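Local structure of SspB protein (Streptomyces clavuligerus, 6JUF) at residues G224-L229 with F268-A273. The protein probably acts as a metal-binding DNA nuclease in a phosphorothioation-sensing bacterial defence system against phages. Residues are numbered along the deposited sequence; the frame is centred on the assembly and turned at random.
Sequences GSRPSL and FRIREA
Arg-226 reaches out of the type I beta turn from Arg-226 to Leu-229 and bonds to backbone carbonyls of Phe-268 and Arg-269. The turn lies in the loop from strand 218-221 to helix 231-243 and packs on the link between helices 264-268 and 272-285. There the chain turns out of its helical path at Arg-269, whose phi is positive, and a guanidinium, with several N-H groups, suits the two backbone oxygens. The grip is side-on: NE of Arg-226 lies 3.2 Å from O of Arg-269 and NH2 of Arg-226 lies 2.9 Å from the same oxygen. That oxygen sits near the guanidinium plane, but NE stands well above the carbonyl plane whereas NH2 is tilted from it by only 15°. A weak third bond runs from NE of Arg-226 to O of Phe-268. A bend at chi2 (-105°) helps to bring the guanidinium to these oxygens, and NH2 also bonds to Thr-222 O, helping to fix its rotation. O of Gly-224 lies over one face of the group.

The side chains of Arg-226 and Arg-269 run alongside each other in the same direction, their guanidinium planes 60° apart; the head of Arg-269 leads away and is hydrogen-bonded to Arg-266 O, Phe-135 O and Ser-141 OG. Next to the polar grip the contact is apolar. The aliphatic stem of Arg-226 suits this boundary, its CG meeting CG2 of Ile-270 at 3.5 Å. Leu-229 closes the turn through its N bonded to Arg-226 O and crosses Phe-268 at about a right angle, with CD1 over one ring face, offset toward the rim. Branched and aromatic apolar groups suit this buried place, where Leu-229 also touches Trp-111 of helix 107-118 and Ile-234 of helix 231-243. The other methyl of the leucine, CD2, bridges both partners, 3.8 Å from CB of Phe-268 and 4.0 Å from CG2 of Ile-270.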
# COMPACT_ATOMS: atom_id res chain seq x y z
N GLY B 224 15.65 10.18 -11.40
CA GLY B 224 15.19 11.55 -11.05
C GLY B 224 15.33 12.00 -9.58
O GLY B 224 16.02 11.38 -8.74
N SER B 225 14.68 13.11 -9.25
CA SER B 225 14.70 13.60 -7.88
C SER B 225 13.65 12.80 -7.09
O SER B 225 12.79 12.13 -7.69
CB SER B 225 14.39 15.08 -7.81
OG SER B 225 13.01 15.28 -8.07
N ARG B 226 13.72 12.88 -5.77
CA ARG B 226 12.94 11.95 -4.92
C ARG B 226 12.19 12.76 -3.84
O ARG B 226 12.59 12.78 -2.69
CB ARG B 226 13.86 10.94 -4.23
CG ARG B 226 14.83 10.23 -5.16
CD ARG B 226 14.45 8.82 -5.46
NE ARG B 226 15.43 8.21 -6.34
CZ ARG B 226 15.16 7.71 -7.55
NH1 ARG B 226 13.92 7.69 -8.00
NH2 ARG B 226 16.13 7.19 -8.30
N PRO B 227 11.09 13.39 -4.23
CA PRO B 227 10.33 14.19 -3.27
C PRO B 227 9.75 13.42 -2.11
O PRO B 227 9.57 14.01 -1.04
CB PRO B 227 9.22 14.83 -4.11
CG PRO B 227 9.09 13.88 -5.30
CD PRO B 227 10.50 13.47 -5.59
N SER B 228 9.51 12.12 -2.30
CA SER B 228 9.04 11.24 -1.20
C SER B 228 10.07 10.77 -0.17
O SER B 228 9.67 10.13 0.81
CB SER B 228 8.28 9.99 -1.74
OG SER B 228 9.23 9.07 -2.23
N LEU B 229 11.34 11.12 -0.36
CA LEU B 229 12.47 10.63 0.49
C LEU B 229 12.85 11.76 1.44
O LEU B 229 13.51 12.74 1.01
CB LEU B 229 13.63 10.19 -0.38
CG LEU B 229 14.93 9.76 0.35
CD1 LEU B 229 14.68 8.73 1.45
CD2 LEU B 229 15.97 9.33 -0.70
N PHE B 268 19.48 4.44 -2.47
CA PHE B 268 18.33 5.30 -2.77
C PHE B 268 18.35 5.85 -4.18
O PHE B 268 17.39 6.53 -4.58
CB PHE B 268 18.20 6.46 -1.75
CG PHE B 268 18.06 6.01 -0.30
CD1 PHE B 268 17.30 4.87 0.03
CD2 PHE B 268 18.54 6.81 0.72
CE1 PHE B 268 17.08 4.51 1.37
CE2 PHE B 268 18.33 6.46 2.07
CZ PHE B 268 17.57 5.33 2.39
N ARG B 269 19.44 5.64 -4.90
CA ARG B 269 19.62 6.12 -6.28
C ARG B 269 19.44 7.64 -6.30
O ARG B 269 18.59 8.19 -7.02
CB ARG B 269 18.75 5.32 -7.29
CG ARG B 269 19.21 3.85 -7.45
CD ARG B 269 20.73 3.75 -7.55
NE ARG B 269 21.26 2.36 -7.62
CZ ARG B 269 21.45 1.70 -8.75
NH1 ARG B 269 21.12 2.30 -9.90
NH2 ARG B 269 21.93 0.46 -8.72
N ILE B 270 20.18 8.31 -5.42
CA ILE B 270 20.22 9.79 -5.36
C ILE B 270 21.63 10.29 -5.60
O ILE B 270 22.60 9.57 -5.37
CB ILE B 270 19.66 10.32 -4.02
CG1 ILE B 270 20.46 9.71 -2.83
CG2 ILE B 270 18.14 10.00 -3.99
CD1 ILE B 270 20.03 10.27 -1.47
N ARG B 271 21.73 11.52 -6.12
CA ARG B 271 23.00 12.15 -6.45
C ARG B 271 23.72 12.72 -5.23
O ARG B 271 23.08 13.01 -4.23
CB ARG B 271 22.74 13.27 -7.46
CG ARG B 271 22.21 12.73 -8.77
CD ARG B 271 22.31 13.73 -9.90
NE ARG B 271 21.25 13.52 -10.90
CZ ARG B 271 21.11 12.45 -11.68
NH1 ARG B 271 21.96 11.42 -11.62
NH2 ARG B 271 20.10 12.39 -12.54
N GLU B 272 25.03 12.86 -5.32
CA GLU B 272 25.82 13.49 -4.25
C GLU B 272 25.23 14.81 -3.80
O GLU B 272 25.25 15.07 -2.61
CB GLU B 272 27.28 13.70 -4.71
CG GLU B 272 28.23 13.96 -3.55
CD GLU B 272 29.66 14.04 -4.01
OE1 GLU B 272 30.18 13.08 -4.66
OE2 GLU B 272 30.28 15.04 -3.70
N ALA B 273 24.74 15.64 -4.74
CA ALA B 273 24.19 16.98 -4.44
C ALA B 273 22.99 16.80 -3.55
O ALA B 273 22.74 17.61 -2.64
CB ALA B 273 23.77 17.74 -5.72